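Local coordinates for protein phosphoribosylformylglycinamidine cyclo-ligase (Thermus thermophilus HB8, PDB 5AVM) that probably catalyses the ATP-dependent ring closure of formylglycinamidine ribonucleotide to 5-aminoimidazole ribonucleotide in purine biosynthesis, at residues V55-T60 / G158-S163; S77-D82 / A116-S121; G95-F100 / E227-W232; S108-G113 / G148-A153; G262-R267 / R323-E328. One frame throughout, in Å; residues are numbered along the deposited sequence.

Four of the five contacts belong to or reach the N-terminal region, and only contact 5 lies wholly in the C-terminal one, with about 38 Å between the centres of contacts 2 and 5. Contacts 1 and 5 are antiparallel strand pairs held by backbone hydrogen bonds with valines alongside. Contacts 1 and 4 share strand 150-161, at its two ends, and both touch the second subunit; contacts 2 and 4 share helix 112-129 and meet through Leu79, Leu118, Trp150 and Ile152. Contacts 1, 2, 4 and 5 are all partly buried; 2 and 4 mix apolar packing with a few polar bonds. Contact 3 differs: a surface contact between the two family regions, it relies on a salt bridge beside an indole, and it abuts contact 1.

Contact 1. Residues V55-T60 / G158-S163; sequences VLVATT and GVVERS
Val57 sets its CG1 methyl across the CG1 methyl of Val160, the two side chains meeting at about a right angle with 3.8 Å between Val57 CG1 and Val160 CG1. The other branch, Val57 CG2, leans over the backbone of Gly158, 3.7 Å from Gly158 C, where its bridge partner has no side chain. Val55 completes this face: its CG2 branch, turned opposite the carbonyl carbon, reaches Arg162 CB at 3.7 Å. Leu56 and Val159 project from the other face, Val159 CG2 resting against the carbonyl of Val55. In the backbone, Val55 and Val160 exchange two hydrogen bonds. Gly158 N gives a straight bond to Val57 O at 2.9 Å, although the donor stands above that carbonyl plane, and the return bond from Val57 N to Gly158 O is weak. Leu56 also packs on Phe100 of the second subunit, while Val57 and Val160 turn to Ala96 of their own chain. This is a regular antiparallel pairing at the edge, within this chain, of a four-stranded mixed sheet, consistent with the AIR synthase family, in which such sheets from two subunits join into a barrel.

Contact 2. Residues S77-D82 / A116-S121; sequences SGLGFD and AALLAS
Ser121 OG reaches into the turn of residues 77-80 that leads into helix 79-92, gripped from two directions. It donates to Ser77 O across 2.7 Å, approaching from above the carbonyl plane, and accepts a weak, bent bond from Gly80 N, with 2.8 Å between Ser121 OG and Gly80 N. With OG anti to the backbone N (chi1 -170°), the hydroxyl is carried away from its own helix and into this notch. Packing here is tight: the CA atoms of Gly80 and Ser121 are 4.3 Å apart, and a side chain on Gly80 would collide with the hydroxyl. On the inner flank Leu118 CD2 touches both CB and CD1 of Leu79, 3.9 Å from each, and both leucines continue onto Ile152 of the sheet. The other flank is looser. Phe81 brings CE1 only to 3.8 Å from Ser121 O, its ring also touching Glu124, Ala125 and Ala128 of helix 112-129. Ser77 OG hydrogen-bonds to Asp75 and lies close to a bound sulfate ion, probably from the crystallisation liquor. Replacing Ser121 with an alanine would probably leave Ser77 O without this donor and open a small gap beside Gly80. One hydroxyl thus donates to Ser77 O and accepts weakly from Gly80 N, joining the two helical segments where Gly80 leaves room for it.

Contact 3. Residues G95-F100 / E227-W232; sequences GAEPLF and EFRLLW
Glu97 reaches across to Arg229 and Trp232, and its chain can be followed outward atom by atom. From CB, the first torsion (chi1 -68°) sends CG anti to the carbonyl carbon, where it comes to 3.4 Å from Trp232 CZ3 and also lies close to Trp232 CH2. The chain then bends at chi2, so that Glu97 CD stays near the indole, 3.8 Å from Trp232 CZ3, while the carboxylate swings toward the arginine. At the tip, Glu97 OE1 takes a fairly straight hydrogen bond from Arg229 NE over 2.8 Å, and a weak one from Arg229 NH2 at 3.2 Å; together they make a salt bridge. The oxygen sits at the edge of the guanidinium, in its plane, yet the carboxylate is turned 83° against that plane, so one oxygen alone receives both N-H groups. Arg229 arrives with its chain extended from CG to NE, crossing the glutamate at about a right angle. Next to this charged pair the indole slides past the acid in the opposite direction. At its benzo edge, Trp232 CH2 lies 3.6 Å from Ala96 O. Phe228 O stands above one face of the ring, offset toward the rim. Gly95 ends helix 79-92 in a Schellman motif, and Leu92 of that helix also touches Phe228 and Trp232. The contact therefore ties the start of strand 97-107, which pairs with strand 150-161 through Glu97 and Val159, to helix 225-233 of the C-terminal region.

Contact 4. Residues S108-G113 / G148-A153; sequences SHLDEG and GAWDIA
Ser108 and Ala149 bring two loop ends together with 5.7 Å between their CA atoms, one segment leaving strand 97-107 and the other about to enter strand 150-161. Ser108 N donates to Ala149 O across 3.0 Å, close to the axis of that carbonyl. A water adds a second link, accepting from His109 N and donating to Ala149 O, 2.9 Å from each, so the carbonyl of Ala149 serves both a backbone N-H and the solvent molecule. Beyond His109 the chain folds tightly at Leu110, the centre of an inverse gamma turn, and moves on to Asp111 in the N-cap position of helix 112-129.

Trp150 packs beside this turn. With CG anti to the carbonyl carbon (chi1 -81°), its six-membered ring extends to Leu110, whose CD2 comes to 3.5 Å from Trp150 CH2 at roughly a right angle between the side chains. At the ring edge, near its plane, Asp111 N lies 3.6 Å from Trp150 CZ2. Ser108 CB packs against Gly148 N, while Ser108 OG is hydrogen-bonded to Glu147. With an alanine in place of Trp150, the indole would be gone and Leu110 would probably lose its partner, leaving a gap between Leu110 and the sheet.

Leu115 and Leu118 of helix 112-129, together with Leu71 of helix 66-72, also meet the tryptophan. The arrangement is that of a strand-to-helix connection sealed by a large aromatic side chain, where helices 112-129 and 66-72 pack on the sheet of the AIR synthase N-terminal region.

Contact 5. Residues G262-R267 / R323-E328; sequences GAEVRR and RVVPGE
Gly262 pairs with Val325, Ala263 with Val324 and Glu264 with Arg323, the short strands running antiparallel at 130°, their axes approaching to 4.5 Å. The motif is an antiparallel ladder inside the mixed six-stranded sheet of the AIR synthase C-terminal region, where strand 261-265 has strand 319-326 on one side and strand 330-332, parallel to it, on the other. Gly262 N donates to Val325 O over 2.7 Å and Val325 N returns a bond to Gly262 O; Glu264 N also donates to Arg323 O.

On the face bearing Glu264 and Val325, the glutamate chain extends beyond CG, its CB 3.6 Å from Arg323 O. Its carboxylate runs past Val325, with Glu264 OE2 4.3 Å from Val325 CG1, and does not touch the guanidinium of Arg323; Arg331 offers it a long, weak ion pair. Val325 CG2 occupies the position between backbone N and carbonyl carbon, which brings it to 3.9 Å from Gly262 O. The opposite face carries Ala263 and Val324, both of which pack on Leu177 of strand 176-181. Val324 CG1, anti to its own N (chi1 177°), leans toward the same carbonyl, 3.7 Å from Gly262 O.

Past Val325 the chain turns through Gly327, whose positive phi suits a residue without CB, and passes the end of the neighbouring strand on its way to strand 330-332. There Gly262 CA and Glu328 CA stand 3.4 Å apart, and a CB on Gly262 would strike Glu328 C.

Contact 1. Residues V55-T60 / G158-S163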
# COMPACT_ATOMS: atom_id res chain seq x y z
N VAL B 55 -10.29 2.39 18.50
CA VAL B 55 -9.31 3.20 17.79
C VAL B 55 -8.96 2.50 16.49
O VAL B 55 -8.58 1.33 16.50
CB VAL B 55 -8.01 3.38 18.61
CG1 VAL B 55 -7.00 4.21 17.81
CG2 VAL B 55 -8.32 4.04 19.96
N LEU B 56 -9.08 3.21 15.38
CA LEU B 56 -8.73 2.62 14.10
C LEU B 56 -7.21 2.60 13.98
O LEU B 56 -6.53 3.60 14.25
CB LEU B 56 -9.33 3.42 12.94
CG LEU B 56 -10.85 3.41 12.79
CD1 LEU B 56 -11.24 4.17 11.54
CD2 LEU B 56 -11.36 1.98 12.71
N VAL B 57 -6.69 1.44 13.60
CA VAL B 57 -5.27 1.25 13.40
C VAL B 57 -5.09 0.56 12.06
O VAL B 57 -6.05 0.10 11.45
CB VAL B 57 -4.65 0.37 14.51
CG1 VAL B 57 -4.70 1.10 15.84
CG2 VAL B 57 -5.39 -0.95 14.61
N ALA B 58 -3.85 0.51 11.59
CA ALA B 58 -3.58 -0.15 10.33
C ALA B 58 -2.08 -0.29 10.13
O ALA B 58 -1.28 0.33 10.84
CB ALA B 58 -4.20 0.64 9.16
N THR B 59 -1.73 -1.11 9.15
CA THR B 59 -0.35 -1.36 8.83
C THR B 59 -0.34 -1.68 7.34
O THR B 59 -1.35 -2.11 6.78
CB THR B 59 0.18 -2.59 9.64
OG1 THR B 59 1.54 -2.85 9.31
CG2 THR B 59 -0.66 -3.82 9.36
N THR B 60 0.79 -1.42 6.68
CA THR B 60 0.93 -1.74 5.27
C THR B 60 2.24 -2.53 5.17
O THR B 60 3.23 -2.19 5.83
CB THR B 60 0.96 -0.47 4.39
OG1 THR B 60 0.76 -0.85 3.02
CG2 THR B 60 2.28 0.29 4.53
N GLY B 158 -7.59 -2.38 11.24
CA GLY B 158 -8.10 -3.10 12.39
C GLY B 158 -8.67 -2.17 13.42
O GLY B 158 -8.90 -1.00 13.14
N VAL B 159 -8.91 -2.68 14.62
CA VAL B 159 -9.48 -1.86 15.67
C VAL B 159 -8.98 -2.35 17.02
O VAL B 159 -8.72 -3.53 17.21
CB VAL B 159 -11.04 -1.89 15.60
CG1 VAL B 159 -11.56 -3.31 15.87
CG2 VAL B 159 -11.63 -0.87 16.57
N VAL B 160 -8.83 -1.43 17.97
CA VAL B 160 -8.36 -1.76 19.30
C VAL B 160 -8.91 -0.75 20.32
O VAL B 160 -9.11 0.41 19.98
CB VAL B 160 -6.81 -1.74 19.34
CG1 VAL B 160 -6.30 -0.37 18.95
CG2 VAL B 160 -6.30 -2.15 20.72
N GLU B 161 -9.18 -1.20 21.54
CA GLU B 161 -9.68 -0.28 22.57
C GLU B 161 -8.45 0.48 23.04
O GLU B 161 -7.44 -0.13 23.38
CB GLU B 161 -10.32 -1.06 23.72
CG GLU B 161 -11.55 -1.86 23.31
CD GLU B 161 -12.76 -0.99 23.04
OE1 GLU B 161 -13.39 -1.15 21.97
OE2 GLU B 161 -13.09 -0.16 23.91
N ARG B 162 -8.55 1.80 23.06
CA ARG B 162 -7.44 2.68 23.44
C ARG B 162 -6.62 2.24 24.64
O ARG B 162 -5.39 2.16 24.57
CB ARG B 162 -7.96 4.09 23.67
CG ARG B 162 -6.86 5.16 23.80
CD ARG B 162 -7.02 5.89 25.11
NE ARG B 162 -8.43 6.14 25.40
CZ ARG B 162 -8.94 6.21 26.62
NH1 ARG B 162 -8.15 6.05 27.68
NH2 ARG B 162 -10.23 6.43 26.79
N SER B 163 -7.28 1.95 25.76
CA SER B 163 -6.54 1.56 26.94
C SER B 163 -5.97 0.15 26.87
O SER B 163 -5.24 -0.28 27.77
CB SER B 163 -7.42 1.75 28.19
OG SER B 163 -8.69 1.17 28.01

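Contact 2. Residues S77-D82 / A116-S121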
# COMPACT_ATOMS: atom_id res chain seq x y z
N SER B 77 1.28 -20.12 -4.50
CA SER B 77 0.11 -20.53 -3.72
C SER B 77 0.11 -20.06 -2.28
O SER B 77 -0.96 -19.92 -1.66
CB SER B 77 0.00 -22.05 -3.70
OG SER B 77 0.93 -22.59 -2.77
N GLY B 78 1.30 -19.84 -1.73
CA GLY B 78 1.38 -19.42 -0.34
C GLY B 78 1.59 -17.93 -0.13
O GLY B 78 1.35 -17.43 0.97
N LEU B 79 2.03 -17.23 -1.17
CA LEU B 79 2.29 -15.80 -1.06
C LEU B 79 1.11 -15.01 -0.49
O LEU B 79 1.30 -13.98 0.16
CB LEU B 79 2.74 -15.25 -2.42
CG LEU B 79 4.06 -15.85 -2.93
CD1 LEU B 79 4.49 -15.16 -4.21
CD2 LEU B 79 5.13 -15.69 -1.87
N GLY B 80 -0.11 -15.50 -0.73
CA GLY B 80 -1.28 -14.83 -0.21
C GLY B 80 -1.31 -14.87 1.31
O GLY B 80 -1.73 -13.92 1.96
N PHE B 81 -0.86 -15.97 1.88
CA PHE B 81 -0.84 -16.08 3.33
C PHE B 81 0.35 -15.33 3.91
O PHE B 81 0.27 -14.76 5.00
CB PHE B 81 -0.81 -17.55 3.77
CG PHE B 81 -2.09 -18.30 3.47
CD1 PHE B 81 -2.44 -18.61 2.15
CD2 PHE B 81 -2.96 -18.66 4.50
CE1 PHE B 81 -3.63 -19.27 1.87
CE2 PHE B 81 -4.15 -19.32 4.23
CZ PHE B 81 -4.49 -19.63 2.91
N ASP B 82 1.46 -15.32 3.18
CA ASP B 82 2.65 -14.62 3.64
C ASP B 82 2.34 -13.15 3.90
O ASP B 82 2.73 -12.61 4.93
CB ASP B 82 3.79 -14.73 2.62
CG ASP B 82 4.50 -16.09 2.67
OD1 ASP B 82 4.96 -16.49 3.76
OD2 ASP B 82 4.59 -16.75 1.61
N ALA B 116 -3.62 -14.71 -11.34
CA ALA B 116 -4.79 -15.41 -10.86
C ALA B 116 -4.45 -16.25 -9.63
O ALA B 116 -5.24 -16.31 -8.68
CB ALA B 116 -5.35 -16.31 -11.95
N ALA B 117 -3.29 -16.89 -9.65
CA ALA B 117 -2.84 -17.73 -8.54
C ALA B 117 -2.58 -16.90 -7.28
O ALA B 117 -2.70 -17.41 -6.17
CB ALA B 117 -1.58 -18.48 -8.92
N LEU B 118 -2.20 -15.64 -7.47
CA LEU B 118 -1.96 -14.73 -6.36
C LEU B 118 -3.31 -14.28 -5.81
O LEU B 118 -3.58 -14.42 -4.62
CB LEU B 118 -1.15 -13.52 -6.81
CG LEU B 118 0.34 -13.75 -7.07
CD1 LEU B 118 0.99 -12.46 -7.57
CD2 LEU B 118 1.00 -14.24 -5.79
N LEU B 119 -4.16 -13.73 -6.68
CA LEU B 119 -5.48 -13.30 -6.25
C LEU B 119 -6.17 -14.46 -5.55
O LEU B 119 -6.86 -14.28 -4.55
CB LEU B 119 -6.31 -12.87 -7.45
CG LEU B 119 -5.79 -11.62 -8.14
CD1 LEU B 119 -6.63 -11.29 -9.35
CD2 LEU B 119 -5.81 -10.48 -7.14
N ALA B 120 -5.96 -15.65 -6.08
CA ALA B 120 -6.56 -16.85 -5.52
C ALA B 120 -6.06 -17.06 -4.10
O ALA B 120 -6.85 -17.35 -3.19
CB ALA B 120 -6.20 -18.05 -6.37
N SER B 121 -4.75 -16.89 -3.91
CA SER B 121 -4.10 -17.07 -2.61
C SER B 121 -4.55 -16.06 -1.55
O SER B 121 -4.85 -16.43 -0.41
CB SER B 121 -2.58 -16.99 -2.78
OG SER B 121 -1.91 -17.39 -1.60

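Contact 3. Residues G95-F100 / E227-W232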
# COMPACT_ATOMS: atom_id res chain seq x y z
N GLY B 95 -2.16 -4.61 19.46
CA GLY B 95 -3.23 -5.05 20.33
C GLY B 95 -4.56 -5.06 19.61
O GLY B 95 -5.62 -5.19 20.23
N ALA B 96 -4.52 -4.97 18.28
CA ALA B 96 -5.75 -4.91 17.50
C ALA B 96 -6.17 -6.17 16.76
O ALA B 96 -5.38 -7.09 16.56
CB ALA B 96 -5.65 -3.75 16.51
N GLU B 97 -7.44 -6.18 16.36
CA GLU B 97 -8.05 -7.27 15.59
C GLU B 97 -8.28 -6.73 14.17
O GLU B 97 -8.56 -5.55 13.99
CB GLU B 97 -9.40 -7.69 16.17
CG GLU B 97 -9.34 -8.36 17.52
CD GLU B 97 -10.45 -9.36 17.69
OE1 GLU B 97 -10.33 -10.48 17.14
OE2 GLU B 97 -11.45 -9.03 18.37
N PRO B 98 -8.17 -7.61 13.16
CA PRO B 98 -8.37 -7.16 11.77
C PRO B 98 -9.81 -6.82 11.40
O PRO B 98 -10.74 -7.47 11.85
CB PRO B 98 -7.82 -8.33 10.96
CG PRO B 98 -8.15 -9.51 11.81
CD PRO B 98 -7.80 -9.03 13.21
N LEU B 99 -9.96 -5.78 10.57
CA LEU B 99 -11.28 -5.34 10.08
C LEU B 99 -11.45 -5.63 8.58
O LEU B 99 -12.54 -5.98 8.13
CB LEU B 99 -11.49 -3.84 10.33
CG LEU B 99 -11.93 -3.37 11.72
CD1 LEU B 99 -11.99 -1.84 11.75
CD2 LEU B 99 -13.28 -3.97 12.07
N PHE B 100 -10.38 -5.48 7.81
CA PHE B 100 -10.42 -5.75 6.37
C PHE B 100 -9.05 -5.54 5.72
O PHE B 100 -8.21 -4.80 6.24
CB PHE B 100 -11.50 -4.88 5.69
CG PHE B 100 -11.31 -3.40 5.87
CD1 PHE B 100 -10.37 -2.70 5.11
CD2 PHE B 100 -12.10 -2.68 6.77
CE1 PHE B 100 -10.22 -1.32 5.25
CE2 PHE B 100 -11.95 -1.31 6.92
CZ PHE B 100 -11.01 -0.62 6.15
N GLU B 227 -3.94 -17.36 18.55
CA GLU B 227 -3.25 -17.29 19.84
C GLU B 227 -3.82 -16.14 20.67
O GLU B 227 -4.47 -16.36 21.69
CB GLU B 227 -1.76 -17.04 19.64
CG GLU B 227 -0.89 -18.28 19.66
CD GLU B 227 -0.98 -19.12 18.41
OE1 GLU B 227 -1.58 -18.65 17.42
OE2 GLU B 227 -0.44 -20.24 18.43
N PHE B 228 -3.54 -14.92 20.22
CA PHE B 228 -3.99 -13.70 20.89
C PHE B 228 -5.43 -13.76 21.37
O PHE B 228 -5.72 -13.36 22.49
CB PHE B 228 -3.80 -12.49 19.97
CG PHE B 228 -2.41 -11.94 19.98
CD1 PHE B 228 -1.36 -12.66 19.43
CD2 PHE B 228 -2.13 -10.73 20.60
CE1 PHE B 228 -0.04 -12.18 19.50
CE2 PHE B 228 -0.82 -10.24 20.68
CZ PHE B 228 0.23 -10.97 20.13
N ARG B 229 -6.33 -14.24 20.52
CA ARG B 229 -7.73 -14.32 20.91
C ARG B 229 -7.88 -15.21 22.14
O ARG B 229 -8.68 -14.91 23.03
CB ARG B 229 -8.57 -14.83 19.74
CG ARG B 229 -8.88 -13.72 18.73
CD ARG B 229 -9.52 -14.24 17.45
NE ARG B 229 -9.96 -13.15 16.57
CZ ARG B 229 -10.33 -13.32 15.30
NH1 ARG B 229 -10.30 -14.53 14.76
NH2 ARG B 229 -10.73 -12.28 14.57
N LEU B 230 -7.11 -16.28 22.20
CA LEU B 230 -7.17 -17.19 23.34
C LEU B 230 -6.76 -16.47 24.61
O LEU B 230 -7.30 -16.73 25.68
CB LEU B 230 -6.24 -18.39 23.12
CG LEU B 230 -6.55 -19.29 21.93
CD1 LEU B 230 -5.49 -20.39 21.85
CD2 LEU B 230 -7.94 -19.88 22.07
N LEU B 231 -5.79 -15.57 24.48
CA LEU B 231 -5.31 -14.81 25.62
C LEU B 231 -6.26 -13.67 25.96
O LEU B 231 -6.45 -13.33 27.12
CB LEU B 231 -3.92 -14.25 25.33
CG LEU B 231 -2.83 -15.30 25.13
CD1 LEU B 231 -1.57 -14.61 24.63
CD2 LEU B 231 -2.58 -16.05 26.42
N TRP B 232 -6.87 -13.08 24.93
CA TRP B 232 -7.81 -11.99 25.17
C TRP B 232 -9.05 -12.53 25.88
O TRP B 232 -9.49 -11.98 26.88
CB TRP B 232 -8.21 -11.32 23.84
CG TRP B 232 -7.11 -10.51 23.21
CD1 TRP B 232 -6.11 -9.83 23.86
CD2 TRP B 232 -6.93 -10.24 21.81
NE1 TRP B 232 -5.33 -9.16 22.96
CE2 TRP B 232 -5.80 -9.39 21.69
CE3 TRP B 232 -7.60 -10.64 20.65
CZ2 TRP B 232 -5.35 -8.93 20.45
CZ3 TRP B 232 -7.14 -10.18 19.42
CH2 TRP B 232 -6.03 -9.33 19.33

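Contact 4. Residues S108-G113 / G148-A153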
# COMPACT_ATOMS: atom_id res chain seq x y z
N SER B 108 6.56 -6.62 -13.66
CA SER B 108 7.13 -6.25 -14.95
C SER B 108 6.01 -6.56 -15.94
O SER B 108 5.72 -5.78 -16.84
CB SER B 108 8.36 -7.11 -15.25
OG SER B 108 8.86 -6.85 -16.54
N HIS B 109 5.39 -7.72 -15.76
CA HIS B 109 4.29 -8.13 -16.60
C HIS B 109 3.31 -8.98 -15.82
O HIS B 109 3.64 -10.08 -15.37
CB HIS B 109 4.79 -8.88 -17.83
CG HIS B 109 3.69 -9.24 -18.78
ND1 HIS B 109 2.85 -10.31 -18.59
CD2 HIS B 109 3.25 -8.61 -19.90
CE1 HIS B 109 1.94 -10.33 -19.54
NE2 HIS B 109 2.16 -9.31 -20.35
N LEU B 110 2.10 -8.46 -15.66
CA LEU B 110 1.04 -9.14 -14.93
C LEU B 110 0.61 -10.45 -15.60
O LEU B 110 -0.47 -10.53 -16.20
CB LEU B 110 -0.16 -8.19 -14.79
CG LEU B 110 0.12 -6.86 -14.09
CD1 LEU B 110 -1.07 -5.94 -14.25
CD2 LEU B 110 0.42 -7.11 -12.61
N ASP B 111 1.44 -11.47 -15.48
CA ASP B 111 1.15 -12.77 -16.07
C ASP B 111 -0.23 -13.25 -15.65
O ASP B 111 -0.49 -13.38 -14.45
CB ASP B 111 2.19 -13.80 -15.62
CG ASP B 111 2.70 -14.66 -16.76
OD1 ASP B 111 3.57 -14.17 -17.52
OD2 ASP B 111 2.23 -15.80 -16.91
N GLU B 112 -1.10 -13.53 -16.61
CA GLU B 112 -2.45 -14.00 -16.29
C GLU B 112 -2.37 -15.21 -15.35
O GLU B 112 -3.13 -15.32 -14.39
CB GLU B 112 -3.23 -14.39 -17.56
CG GLU B 112 -4.57 -15.09 -17.27
CD GLU B 112 -5.53 -15.11 -18.47
OE1 GLU B 112 -5.17 -15.66 -19.53
OE2 GLU B 112 -6.66 -14.57 -18.32
N GLY B 113 -1.44 -16.10 -15.63
CA GLY B 113 -1.28 -17.27 -14.79
C GLY B 113 -1.02 -16.89 -13.35
O GLY B 113 -1.91 -17.02 -12.51
N GLY B 148 10.15 -10.35 -15.26
CA GLY B 148 9.50 -11.41 -14.50
C GLY B 148 9.28 -11.16 -13.02
O GLY B 148 8.70 -11.99 -12.33
N ALA B 149 9.73 -10.00 -12.53
CA ALA B 149 9.59 -9.66 -11.12
C ALA B 149 8.20 -9.13 -10.74
O ALA B 149 7.48 -8.58 -11.58
CB ALA B 149 10.66 -8.64 -10.71
N TRP B 150 7.86 -9.31 -9.47
CA TRP B 150 6.58 -8.88 -8.89
C TRP B 150 6.81 -8.30 -7.50
O TRP B 150 7.79 -8.62 -6.84
CB TRP B 150 5.63 -10.07 -8.72
CG TRP B 150 4.88 -10.51 -9.93
CD1 TRP B 150 5.36 -11.21 -10.99
CD2 TRP B 150 3.48 -10.31 -10.17
NE1 TRP B 150 4.34 -11.47 -11.88
CE2 TRP B 150 3.18 -10.92 -11.40
CE3 TRP B 150 2.45 -9.67 -9.46
CZ2 TRP B 150 1.89 -10.91 -11.94
CZ3 TRP B 150 1.17 -9.66 -10.00
CH2 TRP B 150 0.90 -10.27 -11.23
N ASP B 151 5.89 -7.46 -7.06
CA ASP B 151 5.96 -6.87 -5.73
C ASP B 151 4.55 -7.01 -5.17
O ASP B 151 3.59 -6.47 -5.72
CB ASP B 151 6.35 -5.39 -5.79
CG ASP B 151 6.66 -4.81 -4.42
OD1 ASP B 151 6.08 -5.29 -3.43
OD2 ASP B 151 7.47 -3.88 -4.33
N ILE B 152 4.44 -7.76 -4.09
CA ILE B 152 3.15 -8.01 -3.47
C ILE B 152 3.09 -7.25 -2.16
O ILE B 152 3.79 -7.57 -1.20
CB ILE B 152 2.99 -9.53 -3.23
CG1 ILE B 152 3.21 -10.26 -4.56
CG2 ILE B 152 1.62 -9.83 -2.64
CD1 ILE B 152 3.28 -11.76 -4.44
N ALA B 153 2.26 -6.21 -2.14
CA ALA B 153 2.08 -5.37 -0.96
C ALA B 153 0.60 -5.30 -0.62
O ALA B 153 -0.24 -5.72 -1.41
CB ALA B 153 2.61 -3.98 -1.23
O HOH W 1 6.47 -9.78 -14.01

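Contact 5. Residues G262-R267 / R323-E328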
# COMPACT_ATOMS: atom_id res chain seq x y z
N GLY B 262 16.27 -3.06 28.55
CA GLY B 262 16.75 -3.92 27.48
C GLY B 262 16.22 -5.31 27.76
O GLY B 262 15.61 -5.53 28.80
N ALA B 263 16.46 -6.25 26.84
CA ALA B 263 15.98 -7.61 27.02
C ALA B 263 17.10 -8.62 27.21
O ALA B 263 18.23 -8.39 26.78
CB ALA B 263 15.11 -8.02 25.84
N GLU B 264 16.77 -9.74 27.85
CA GLU B 264 17.73 -10.81 28.11
C GLU B 264 17.15 -12.11 27.56
O GLU B 264 16.20 -12.65 28.11
CB GLU B 264 17.93 -10.93 29.62
CG GLU B 264 19.03 -11.86 30.05
CD GLU B 264 19.16 -11.91 31.56
OE1 GLU B 264 18.33 -12.58 32.22
OE2 GLU B 264 20.08 -11.24 32.09
N VAL B 265 17.73 -12.60 26.47
CA VAL B 265 17.25 -13.82 25.84
C VAL B 265 18.16 -15.03 26.06
O VAL B 265 19.29 -15.05 25.56
CB VAL B 265 17.08 -13.61 24.31
CG1 VAL B 265 16.61 -14.90 23.65
CG2 VAL B 265 16.09 -12.49 24.05
N ARG B 266 17.67 -16.03 26.79
CA ARG B 266 18.46 -17.23 27.05
C ARG B 266 18.51 -18.10 25.80
O ARG B 266 17.47 -18.55 25.31
CB ARG B 266 17.84 -18.05 28.18
CG ARG B 266 17.66 -17.30 29.50
CD ARG B 266 17.27 -18.29 30.59
NE ARG B 266 16.12 -19.10 30.21
CZ ARG B 266 14.85 -18.72 30.34
NH1 ARG B 266 14.57 -17.52 30.85
NH2 ARG B 266 13.87 -19.53 29.95
N ARG B 267 19.71 -18.36 25.28
CA ARG B 267 19.88 -19.18 24.08
C ARG B 267 19.39 -20.60 24.34
O ARG B 267 19.68 -21.18 25.39
CB ARG B 267 21.36 -19.24 23.68
CG ARG B 267 22.17 -18.03 24.08
CD ARG B 267 23.65 -18.26 23.84
NE ARG B 267 24.00 -18.17 22.43
CZ ARG B 267 24.78 -17.21 21.93
NH1 ARG B 267 25.29 -16.29 22.74
NH2 ARG B 267 25.05 -17.19 20.64
N ARG B 323 13.78 -11.98 29.94
CA ARG B 323 13.27 -11.02 30.90
C ARG B 323 13.71 -9.61 30.50
O ARG B 323 14.71 -9.44 29.80
CB ARG B 323 13.82 -11.39 32.28
CG ARG B 323 13.10 -10.79 33.47
CD ARG B 323 13.70 -11.34 34.75
NE ARG B 323 13.03 -10.85 35.94
CZ ARG B 323 13.35 -11.22 37.18
NH1 ARG B 323 14.33 -12.09 37.38
NH2 ARG B 323 12.68 -10.72 38.22
N VAL B 324 12.95 -8.61 30.94
CA VAL B 324 13.24 -7.21 30.66
C VAL B 324 14.12 -6.67 31.78
O VAL B 324 13.66 -6.45 32.90
CB VAL B 324 11.94 -6.37 30.59
CG1 VAL B 324 12.27 -4.90 30.37
CG2 VAL B 324 11.06 -6.90 29.48
N VAL B 325 15.39 -6.45 31.47
CA VAL B 325 16.34 -5.96 32.46
C VAL B 325 16.84 -4.57 32.14
O VAL B 325 16.69 -4.09 31.01
CB VAL B 325 17.55 -6.90 32.57
CG1 VAL B 325 17.08 -8.30 32.94
CG2 VAL B 325 18.32 -6.92 31.26
N PRO B 326 17.43 -3.89 33.13
CA PRO B 326 17.97 -2.53 32.96
C PRO B 326 18.98 -2.42 31.81
O PRO B 326 19.64 -3.40 31.43
CB PRO B 326 18.59 -2.24 34.31
CG PRO B 326 17.67 -2.97 35.25
CD PRO B 326 17.50 -4.29 34.54
N GLY B 327 19.10 -1.21 31.28
CA GLY B 327 20.01 -0.97 30.18
C GLY B 327 19.20 -0.77 28.91
O GLY B 327 18.25 0.02 28.88
N GLU B 328 19.58 -1.48 27.85
CA GLU B 328 18.88 -1.39 26.58
C GLU B 328 19.48 -2.33 25.56
O GLU B 328 20.59 -2.84 25.74
CB GLU B 328 18.94 0.04 26.04
CG GLU B 328 20.33 0.49 25.66
CD GLU B 328 20.31 1.82 24.94
OE1 GLU B 328 19.85 2.81 25.54
OE2 GLU B 328 20.75 1.87 23.77